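Side-chain contacts in oxidized polyvinyl alcohol hydrolase (Pseudomonas sp. VM15C, PDB 3WWC), which hydrolyses the beta-diketone nonane-4,6-dione and, in the second step of polyvinyl alcohol degradation, oxidized polyvinyl alcohol: residues A[26-31]-A[40-45]; A[63-68]-A[85-90]; A[91-96]-A[313-318]. The protein carries 1 engineered substitution. All blocks are in the same frame, centred on the assembly; numbering follows the deposited sequence.

Contact 1: A[26-31]-A[40-45]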
loop_
_atom_site.group_PDB
_atom_site.type_symbol
_atom_site.label_atom_id
_atom_site.label_comp_id
_atom_site.label_asym_id
_atom_site.label_seq_id
_atom_site.Cartn_x
_atom_site.Cartn_y
_atom_site.Cartn_z
ATOM N N GLU A 26 -11.549 -4.470 19.296
ATOM C CA GLU A 26 -12.721 -5.339 19.392
ATOM C C GLU A 26 -12.664 -6.399 18.304
ATOM O O GLU A 26 -12.082 -6.169 17.243
ATOM C CB GLU A 26 -13.975 -4.506 19.217
ATOM C CG GLU A 26 -14.144 -3.892 17.844
ATOM C CD GLU A 26 -15.188 -2.797 17.879
ATOM O OE1 GLU A 26 -16.253 -3.032 18.524
ATOM O OE2 GLU A 26 -14.949 -1.715 17.285
ATOM N N CYS A 27 -13.241 -7.564 18.573
ATOM C CA CYS A 27 -13.282 -8.630 17.567
ATOM C C CYS A 27 -14.705 -9.046 17.312
ATOM O O CYS A 27 -15.588 -8.767 18.128
ATOM C CB CYS A 27 -12.589 -9.897 18.025
ATOM S SG CYS A 27 -10.772 -9.880 18.119
ATOM N N PRO A 28 -14.971 -9.640 16.134
ATOM C CA PRO A 28 -16.335 -10.111 15.867
ATOM C C PRO A 28 -16.555 -11.107 16.995
ATOM O O PRO A 28 -15.639 -11.825 17.410
ATOM C CB PRO A 28 -16.191 -10.833 14.536
ATOM C CG PRO A 28 -15.087 -10.050 13.856
ATOM C CD PRO A 28 -14.109 -9.774 14.932
ATOM N N ALA A 29 -17.777 -11.181 17.491
ATOM C CA ALA A 29 -18.054 -12.057 18.625
ATOM C C ALA A 29 -17.581 -13.464 18.512
ATOM O O ALA A 29 -17.908 -14.183 17.536
ATOM C CB ALA A 29 -19.543 -12.069 18.919
ATOM N N GLY A 30 -16.826 -13.863 19.520
ATOM C CA GLY A 30 -16.341 -15.218 19.587
ATOM C C GLY A 30 -15.089 -15.496 18.785
ATOM O O GLY A 30 -14.598 -16.636 18.816
ATOM N N TYR A 31 -14.563 -14.496 18.075
ATOM C CA TYR A 31 -13.358 -14.757 17.292
ATOM C C TYR A 31 -12.146 -14.851 18.191
ATOM O O TYR A 31 -11.893 -13.971 19.001
ATOM C CB TYR A 31 -13.158 -13.668 16.198
ATOM C CG TYR A 31 -12.177 -14.129 15.107
ATOM C CD1 TYR A 31 -10.807 -13.820 15.205
ATOM C CD2 TYR A 31 -12.607 -14.947 14.074
ATOM C CE1 TYR A 31 -9.877 -14.316 14.292
ATOM C CE2 TYR A 31 -11.683 -15.469 13.158
ATOM C CZ TYR A 31 -10.342 -15.145 13.284
ATOM O OH TYR A 31 -9.447 -15.722 12.406
ATOM N N ASP A 40 -11.180 -17.769 8.622
ATOM C CA ASP A 40 -12.621 -17.538 8.819
ATOM C C ASP A 40 -12.998 -16.286 9.599
ATOM O O ASP A 40 -13.987 -16.251 10.379
ATOM C CB ASP A 40 -13.247 -18.788 9.464
ATOM C CG ASP A 40 -13.127 -19.984 8.562
ATOM O OD1 ASP A 40 -13.205 -19.788 7.330
ATOM O OD2 ASP A 40 -12.976 -21.104 9.083
ATOM N N PHE A 41 -12.238 -15.214 9.366
ATOM C CA PHE A 41 -12.544 -13.945 10.041
ATOM C C PHE A 41 -13.685 -13.360 9.235
ATOM O O PHE A 41 -13.549 -13.068 8.038
ATOM C CB PHE A 41 -11.326 -13.036 9.970
ATOM C CG PHE A 41 -11.537 -11.722 10.650
ATOM C CD1 PHE A 41 -11.298 -11.611 12.008
ATOM C CD2 PHE A 41 -11.961 -10.613 9.928
ATOM C CE1 PHE A 41 -11.462 -10.389 12.650
ATOM C CE2 PHE A 41 -12.139 -9.370 10.559
ATOM C CZ PHE A 41 -11.883 -9.261 11.920
ATOM N N PRO A 42 -14.840 -13.126 9.865
ATOM C CA PRO A 42 -16.013 -12.600 9.159
ATOM C C PRO A 42 -15.944 -11.119 8.913
ATOM O O PRO A 42 -15.741 -10.358 9.858
ATOM C CB PRO A 42 -17.158 -12.945 10.114
ATOM C CG PRO A 42 -16.525 -12.724 11.460
ATOM C CD PRO A 42 -15.115 -13.347 11.290
ATOM N N HIS A 43 -16.101 -10.728 7.658
ATOM C CA HIS A 43 -16.154 -9.316 7.330
ATOM C C HIS A 43 -16.960 -9.084 6.053
ATOM O O HIS A 43 -16.626 -9.601 5.007
ATOM C CB HIS A 43 -14.729 -8.733 7.133
ATOM C CG HIS A 43 -14.720 -7.237 7.012
ATOM N ND1 HIS A 43 -14.936 -6.404 8.092
ATOM C CD2 HIS A 43 -14.656 -6.439 5.927
ATOM C CE1 HIS A 43 -15.005 -5.156 7.668
ATOM N NE2 HIS A 43 -14.833 -5.149 6.358
ATOM N N LYS A 44 -18.005 -8.269 6.138
ATOM C CA LYS A 44 -18.846 -7.943 4.970
ATOM C C LYS A 44 -19.281 -9.149 4.122
ATOM O O LYS A 44 -19.224 -9.105 2.900
ATOM C CB LYS A 44 -18.152 -6.898 4.082
ATOM C CG LYS A 44 -18.132 -5.483 4.749
ATOM C CD LYS A 44 -17.417 -4.444 3.861
ATOM C CE LYS A 44 -17.486 -3.055 4.487
ATOM N NZ LYS A 44 -16.741 -2.046 3.651
ATOM N N GLY A 45 -19.692 -10.224 4.787
ATOM C CA GLY A 45 -20.126 -11.412 4.075
ATOM C C GLY A 45 -19.027 -12.318 3.538
ATOM O O GLY A 45 -19.316 -13.319 2.872
#
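Phe41 drives the edge of its ring into the face of Tyr31, a T-shaped stack with centroids 5.1 Å apart and planes 80° to one another. Phe41 CD1 does the touching, 3.7 Å above the Tyr31 ring plane and over its centre. The same phenyl also meets a proline: Pro28 CD lies 3.5 Å from Phe41 CE1. Beside it the two proline rings meet, Pro28 CB 3.6 Å from Pro42 CG.

The Tyr31 ring swings across to strand 36-43 because CG is anti to the backbone N (chi1 -163°), and its CE2 settles 3.6 Å from Phe41 CA.

Behind these side chains, a type II turn from Pro28 to Tyr31 closes with Tyr31 N bonded to Pro28 O at 3.0 Å. Gly30 suits its third position, where the positive phi would press a CB against the preceding carbonyl. Cys27 forms a disulfide with Cys159 of helix 148-160, which Tyr31 and Phe41 both touch. Asp40 and Phe41 together face Arg48 in a G1 beta bulge.

Between the two segments the contact is made by packing of proline and aromatic rings, without a hydrogen bond; the loop's polar link to this edge strand of the large sheet is Tyr31 OH to Val39 O, just before Asp40.

Contact 2: A[63-68]-A[85-90]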
loop_
_atom_site.group_PDB
_atom_site.type_symbol
_atom_site.label_atom_id
_atom_site.label_comp_id
_atom_site.label_asym_id
_atom_site.label_seq_id
_atom_site.Cartn_x
_atom_site.Cartn_y
_atom_site.Cartn_z
ATOM N N PRO A 63 4.519 -0.959 17.620
ATOM C CA PRO A 63 4.106 -0.361 16.345
ATOM C C PRO A 63 3.715 -1.597 15.475
ATOM O O PRO A 63 4.178 -2.735 15.710
ATOM C CB PRO A 63 5.373 0.348 15.857
ATOM C CG PRO A 63 6.539 -0.536 16.459
ATOM C CD PRO A 63 5.982 -0.840 17.863
ATOM N N VAL A 64 2.861 -1.330 14.506
ATOM C CA VAL A 64 2.268 -2.341 13.624
ATOM C C VAL A 64 2.665 -2.149 12.209
ATOM O O VAL A 64 2.724 -1.014 11.705
ATOM C CB VAL A 64 0.727 -2.271 13.750
ATOM C CG1 VAL A 64 0.021 -3.063 12.630
ATOM C CG2 VAL A 64 0.312 -2.866 15.136
ATOM N N TRP A 65 2.937 -3.284 11.554
ATOM C CA TRP A 65 3.259 -3.308 10.128
ATOM C C TRP A 65 2.278 -4.274 9.465
ATOM O O TRP A 65 2.209 -5.459 9.853
ATOM C CB TRP A 65 4.704 -3.784 9.959
ATOM C CG TRP A 65 5.150 -4.067 8.518
ATOM C CD1 TRP A 65 5.884 -5.146 8.104
ATOM C CD2 TRP A 65 5.016 -3.211 7.350
ATOM N NE1 TRP A 65 6.219 -5.018 6.775
ATOM C CE2 TRP A 65 5.700 -3.840 6.290
ATOM C CE3 TRP A 65 4.383 -1.972 7.111
ATOM C CZ2 TRP A 65 5.780 -3.283 5.001
ATOM C CZ3 TRP A 65 4.459 -1.413 5.834
ATOM C CH2 TRP A 65 5.150 -2.064 4.796
ATOM N N VAL A 66 1.556 -3.801 8.443
ATOM C CA VAL A 66 0.585 -4.600 7.687
ATOM C C VAL A 66 1.115 -4.645 6.251
ATOM O O VAL A 66 0.821 -3.771 5.443
ATOM C CB VAL A 66 -0.824 -3.918 7.751
ATOM C CG1 VAL A 66 -1.827 -4.636 6.901
ATOM C CG2 VAL A 66 -1.294 -3.924 9.201
ATOM N N PRO A 67 1.912 -5.675 5.928
ATOM C CA PRO A 67 2.480 -5.808 4.590
ATOM C C PRO A 67 1.549 -6.551 3.660
ATOM O O PRO A 67 0.881 -7.536 4.051
ATOM C CB PRO A 67 3.758 -6.606 4.858
ATOM C CG PRO A 67 3.338 -7.537 6.002
ATOM C CD PRO A 67 2.537 -6.635 6.878
ATOM N N MET A 68 1.524 -6.082 2.416
ATOM C CA MET A 68 0.674 -6.715 1.398
ATOM C C MET A 68 1.467 -7.138 0.197
ATOM O O MET A 68 2.259 -6.359 -0.338
ATOM C CB MET A 68 -0.411 -5.742 0.957
ATOM C CG MET A 68 -1.356 -5.484 2.100
ATOM S SD MET A 68 -2.601 -4.208 1.720
ATOM C CE MET A 68 -1.645 -2.781 1.761
ATOM N N GLY A 85 10.837 -9.804 0.096
ATOM C CA GLY A 85 10.773 -8.862 1.225
ATOM C C GLY A 85 10.913 -9.427 2.608
ATOM O O GLY A 85 11.232 -8.695 3.550
ATOM N N ALA A 86 10.642 -10.720 2.749
ATOM C CA ALA A 86 10.690 -11.415 4.062
ATOM C C ALA A 86 10.179 -10.479 5.152
ATOM O O ALA A 86 10.819 -10.235 6.164
ATOM C CB ALA A 86 12.126 -11.874 4.350
ATOM N N ASN A 87 8.937 -10.026 4.974
ATOM C CA ASN A 87 8.369 -9.019 5.872
ATOM C C ASN A 87 8.116 -9.480 7.316
ATOM O O ASN A 87 7.979 -8.634 8.207
ATOM C CB ASN A 87 7.079 -8.461 5.233
ATOM C CG ASN A 87 7.382 -7.395 4.210
ATOM O OD1 ASN A 87 7.579 -6.239 4.570
ATOM N ND2 ASN A 87 7.456 -7.761 2.934
ATOM N N SER A 88 8.018 -10.792 7.558
ATOM C CA SER A 88 7.839 -11.258 8.919
ATOM C C SER A 88 9.049 -10.969 9.779
ATOM O O SER A 88 8.928 -10.954 10.985
ATOM C CB SER A 88 7.591 -12.775 8.925
ATOM O OG SER A 88 8.724 -13.525 8.499
ATOM N N ILE A 89 10.190 -10.728 9.163
ATOM C CA ILE A 89 11.409 -10.432 9.906
ATOM C C ILE A 89 11.298 -9.129 10.648
ATOM O O ILE A 89 12.021 -8.934 11.663
ATOM C CB ILE A 89 12.649 -10.499 8.935
ATOM C CG1 ILE A 89 12.689 -11.899 8.320
ATOM C CG2 ILE A 89 13.993 -10.269 9.700
ATOM C CD1 ILE A 89 12.588 -12.973 9.333
ATOM N N LEU A 90 10.395 -8.247 10.228
ATOM C CA LEU A 90 10.203 -7.003 11.009
ATOM C C LEU A 90 9.700 -7.302 12.419
ATOM O O LEU A 90 9.782 -6.433 13.278
ATOM C CB LEU A 90 9.265 -6.048 10.303
ATOM C CG LEU A 90 10.139 -5.366 9.251
ATOM C CD1 LEU A 90 9.321 -5.019 8.104
ATOM C CD2 LEU A 90 10.842 -4.132 9.849
#
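The indole of Trp65 reaches from strand 62-68 to Asn87 and gives its one N-H to the side-chain carbonyl: Trp65 NE1 to Asn87 OD1 is 2.9 Å, with an angle of 150° at the hydrogen. The acceptor lies in the indole plane, though the bond bends at the hydrogen, and the donor stands tilted 29° from the amide plane.

Trp65 CG, anti to the backbone N, extends the ring off the strand toward Asn87. A flip of the amide would probably cost both its bonds, since Asn87 ND2 is bonded to Asn78 O. Asparagine suits this buried place because its short amide carries an acceptor for the indole N-H and a donor for a backbone carbonyl.

Leu90 approaches the five-membered ring obliquely. With CG anti to its carbonyl carbon (chi1 -80°), Leu90 brings its CD1 to 3.4 Å from Trp65 CD1. Pro67, two residues along the strand, puts CB 3.3 Å above the indole plane, offset toward the rim, and Pro67 CB is 3.8 Å from Asn87 CG. A leucine at Trp65 would probably leave the buried Asn87 OD1 without its donor and open a gap between Pro67 and Leu90.

All four residues are buried. Strands 62-68 and 96-100 run side by side in the mostly parallel sheet of this alpha/beta-hydrolase fold. Trp65 touches Leu318 of helix 310-322, while Ala86 and Ile89 touch Gln311 and Leu90 touches Asn314, so the loop meets the inner strand by one set of side chains and the helix by another.

Contact 3: A[91-96]-A[313-318]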
loop_
_atom_site.group_PDB
_atom_site.type_symbol
_atom_site.label_atom_id
_atom_site.label_comp_id
_atom_site.label_asym_id
_atom_site.label_seq_id
_atom_site.Cartn_x
_atom_site.Cartn_y
_atom_site.Cartn_z
ATOM N N ALA A 91 9.147 -8.472 12.694
ATOM C CA ALA A 91 8.756 -8.775 14.069
ATOM C C ALA A 91 10.029 -8.883 14.952
ATOM O O ALA A 91 9.998 -8.485 16.099
ATOM C CB ALA A 91 7.914 -10.116 14.149
ATOM N N ASP A 92 11.140 -9.324 14.384
ATOM C CA ASP A 92 12.416 -9.405 15.104
ATOM C C ASP A 92 12.957 -7.989 15.274
ATOM O O ASP A 92 13.924 -7.791 15.999
ATOM C CB ASP A 92 13.471 -10.150 14.285
ATOM C CG ASP A 92 13.165 -11.646 14.115
ATOM O OD1 ASP A 92 12.526 -12.230 15.000
ATOM O OD2 ASP A 92 13.625 -12.221 13.103
ATOM N N HIS A 93 12.331 -7.013 14.598
ATOM C CA HIS A 93 12.750 -5.606 14.667
ATOM C C HIS A 93 11.844 -4.813 15.586
ATOM O O HIS A 93 11.955 -3.590 15.644
ATOM C CB HIS A 93 12.740 -5.014 13.278
ATOM C CG HIS A 93 13.592 -3.783 13.148
ATOM N ND1 HIS A 93 14.938 -3.812 13.470
ATOM C CD2 HIS A 93 13.296 -2.492 12.839
ATOM C CE1 HIS A 93 15.429 -2.586 13.383
ATOM N NE2 HIS A 93 14.458 -1.767 13.004
ATOM N N GLY A 94 10.912 -5.481 16.248
ATOM C CA GLY A 94 10.017 -4.829 17.205
ATOM C C GLY A 94 8.679 -4.335 16.682
ATOM O O GLY A 94 8.098 -3.427 17.249
ATOM N N TYR A 95 8.175 -4.942 15.609
ATOM C CA TYR A 95 6.885 -4.570 15.075
ATOM C C TYR A 95 5.983 -5.774 15.111
ATOM O O TYR A 95 6.456 -6.881 14.889
ATOM C CB TYR A 95 6.955 -4.129 13.576
ATOM C CG TYR A 95 7.704 -2.835 13.378
ATOM C CD1 TYR A 95 9.096 -2.804 13.479
ATOM C CD2 TYR A 95 7.027 -1.659 13.183
ATOM C CE1 TYR A 95 9.799 -1.591 13.409
ATOM C CE2 TYR A 95 7.714 -0.440 13.096
ATOM C CZ TYR A 95 9.094 -0.428 13.219
ATOM O OH TYR A 95 9.706 0.790 13.171
ATOM N N THR A 96 4.720 -5.550 15.424
ATOM C CA THR A 96 3.768 -6.652 15.334
ATOM C C THR A 96 3.281 -6.619 13.869
ATOM O O THR A 96 2.728 -5.626 13.373
ATOM C CB THR A 96 2.651 -6.510 16.334
ATOM O OG1 THR A 96 3.199 -6.858 17.619
ATOM C CG2 THR A 96 1.545 -7.498 16.043
ATOM N N PHE A 313 16.693 -1.928 4.054
ATOM C CA PHE A 313 15.657 -1.013 3.597
ATOM C C PHE A 313 14.385 -1.145 4.424
ATOM O O PHE A 313 13.813 -0.150 4.860
ATOM C CB PHE A 313 15.307 -1.244 2.110
ATOM C CG PHE A 313 14.175 -0.389 1.668
ATOM C CD1 PHE A 313 14.405 0.944 1.354
ATOM C CD2 PHE A 313 12.873 -0.907 1.664
ATOM C CE1 PHE A 313 13.332 1.799 1.027
ATOM C CE2 PHE A 313 11.790 -0.046 1.340
ATOM C CZ PHE A 313 12.045 1.280 1.032
ATOM N N ASN A 314 13.939 -2.372 4.686
ATOM C CA ASN A 314 12.729 -2.583 5.458
ATOM C C ASN A 314 12.870 -1.964 6.835
ATOM O O ASN A 314 11.942 -1.313 7.335
ATOM C CB ASN A 314 12.380 -4.068 5.635
ATOM C CG ASN A 314 11.951 -4.760 4.351
ATOM O OD1 ASN A 314 11.837 -4.137 3.300
ATOM N ND2 ASN A 314 11.692 -6.080 4.453
ATOM N N ARG A 315 14.036 -2.150 7.466
ATOM C CA ARG A 315 14.219 -1.606 8.830
ATOM C C ARG A 315 14.237 -0.092 8.767
ATOM O O ARG A 315 13.592 0.591 9.586
ATOM C CB ARG A 315 15.573 -2.051 9.409
ATOM C CG ARG A 315 15.631 -3.512 9.769
ATOM C CD ARG A 315 16.981 -3.848 10.512
ATOM N NE ARG A 315 18.164 -3.796 9.666
ATOM C CZ ARG A 315 18.667 -4.839 8.996
ATOM N NH1 ARG A 315 18.072 -6.039 9.034
ATOM N NH2 ARG A 315 19.816 -4.669 8.382
ATOM N N TRP A 316 14.968 0.467 7.801
ATOM C CA TRP A 316 15.054 1.934 7.657
ATOM C C TRP A 316 13.678 2.532 7.361
ATOM O O TRP A 316 13.267 3.550 7.970
ATOM C CB TRP A 316 16.029 2.310 6.525
ATOM C CG TRP A 316 16.056 3.783 6.257
ATOM C CD1 TRP A 316 16.705 4.747 7.004
ATOM C CD2 TRP A 316 15.306 4.485 5.266
ATOM N NE1 TRP A 316 16.400 6.004 6.525
ATOM C CE2 TRP A 316 15.536 5.876 5.468
ATOM C CE3 TRP A 316 14.460 4.092 4.228
ATOM C CZ2 TRP A 316 14.943 6.849 4.674
ATOM C CZ3 TRP A 316 13.874 5.068 3.439
ATOM C CH2 TRP A 316 14.123 6.433 3.672
ATOM N N ALA A 317 12.947 1.903 6.441
ATOM C CA ALA A 317 11.634 2.477 6.084
ATOM C C ALA A 317 10.656 2.416 7.240
ATOM O O ALA A 317 10.016 3.428 7.549
ATOM C CB ALA A 317 11.052 1.717 4.829
ATOM N N LEU A 318 10.528 1.265 7.916
ATOM C CA LEU A 318 9.576 1.190 9.014
ATOM C C LEU A 318 9.982 2.055 10.172
ATOM O O LEU A 318 9.124 2.713 10.747
ATOM C CB LEU A 318 9.363 -0.272 9.454
ATOM C CG LEU A 318 8.085 -0.961 8.862
ATOM C CD1 LEU A 318 6.769 -0.310 9.298
ATOM C CD2 LEU A 318 8.222 -0.947 7.351
#
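Tyr95 OH lies 3.1 Å from the backbone O of Leu318, near the C-terminal part of helix 310-322, while its hydrogen bond runs to Asp319 OD1. The other carboxylate oxygen, Asp319 OD2, is bonded to His93 NE2, so a single aspartate fixes the polar ends of both aromatic residues. Tyrosine and histidine suit these places, each pairing a flat face for aliphatic groups with a polar tip for the acid.

His93 turns its ring face to the aliphatic part of Arg315. In a CH-pi contact Arg315 CG stands 3.7 Å from the His93 ring centroid, only 7° off the normal, and Arg315 CD comes 3.5 Å from His93 CE1. Beyond CD, a bend at chi3 (-70°) directs the guanidinium onward to a bound citric acid, probably from the crystallisation liquor, held through NH2. Leu318 packs on Tyr95 less centrally, CB over the face 4.2 Å from the ring centroid and 27° off its normal.

Gly94 turns the chain between the two aromatic residues at a positive phi where a CB would press on the preceding carbonyl O. The loop meets helix 310-322 just before entering strand 96-100, and neighbouring strand 62-68 meets both partners, Pro63 touching Tyr95 and Trp65 touching Leu318.

Contact 1 stands apart at the surface, about 23 Å between centres from contact 2, and the two share only the large sheet: one uses an edge strand, 36-43, the other the inner strand 62-68. Contacts 2 and 3 adjoin, their centres about 7 Å apart, and Pro63 O and Thr96 N, 2.9 Å apart, probably form one of the hydrogen bonds linking them. Both pack consecutive pieces of one loop, against a strand and then against helix 310-322. Chemistry follows depth: buried contact 2 sets one indole-to-amide hydrogen bond among apolar groups, partly buried contact 3 joins CH-pi faces to an outside aspartate, and contact 1 meets through aromatic and proline rings.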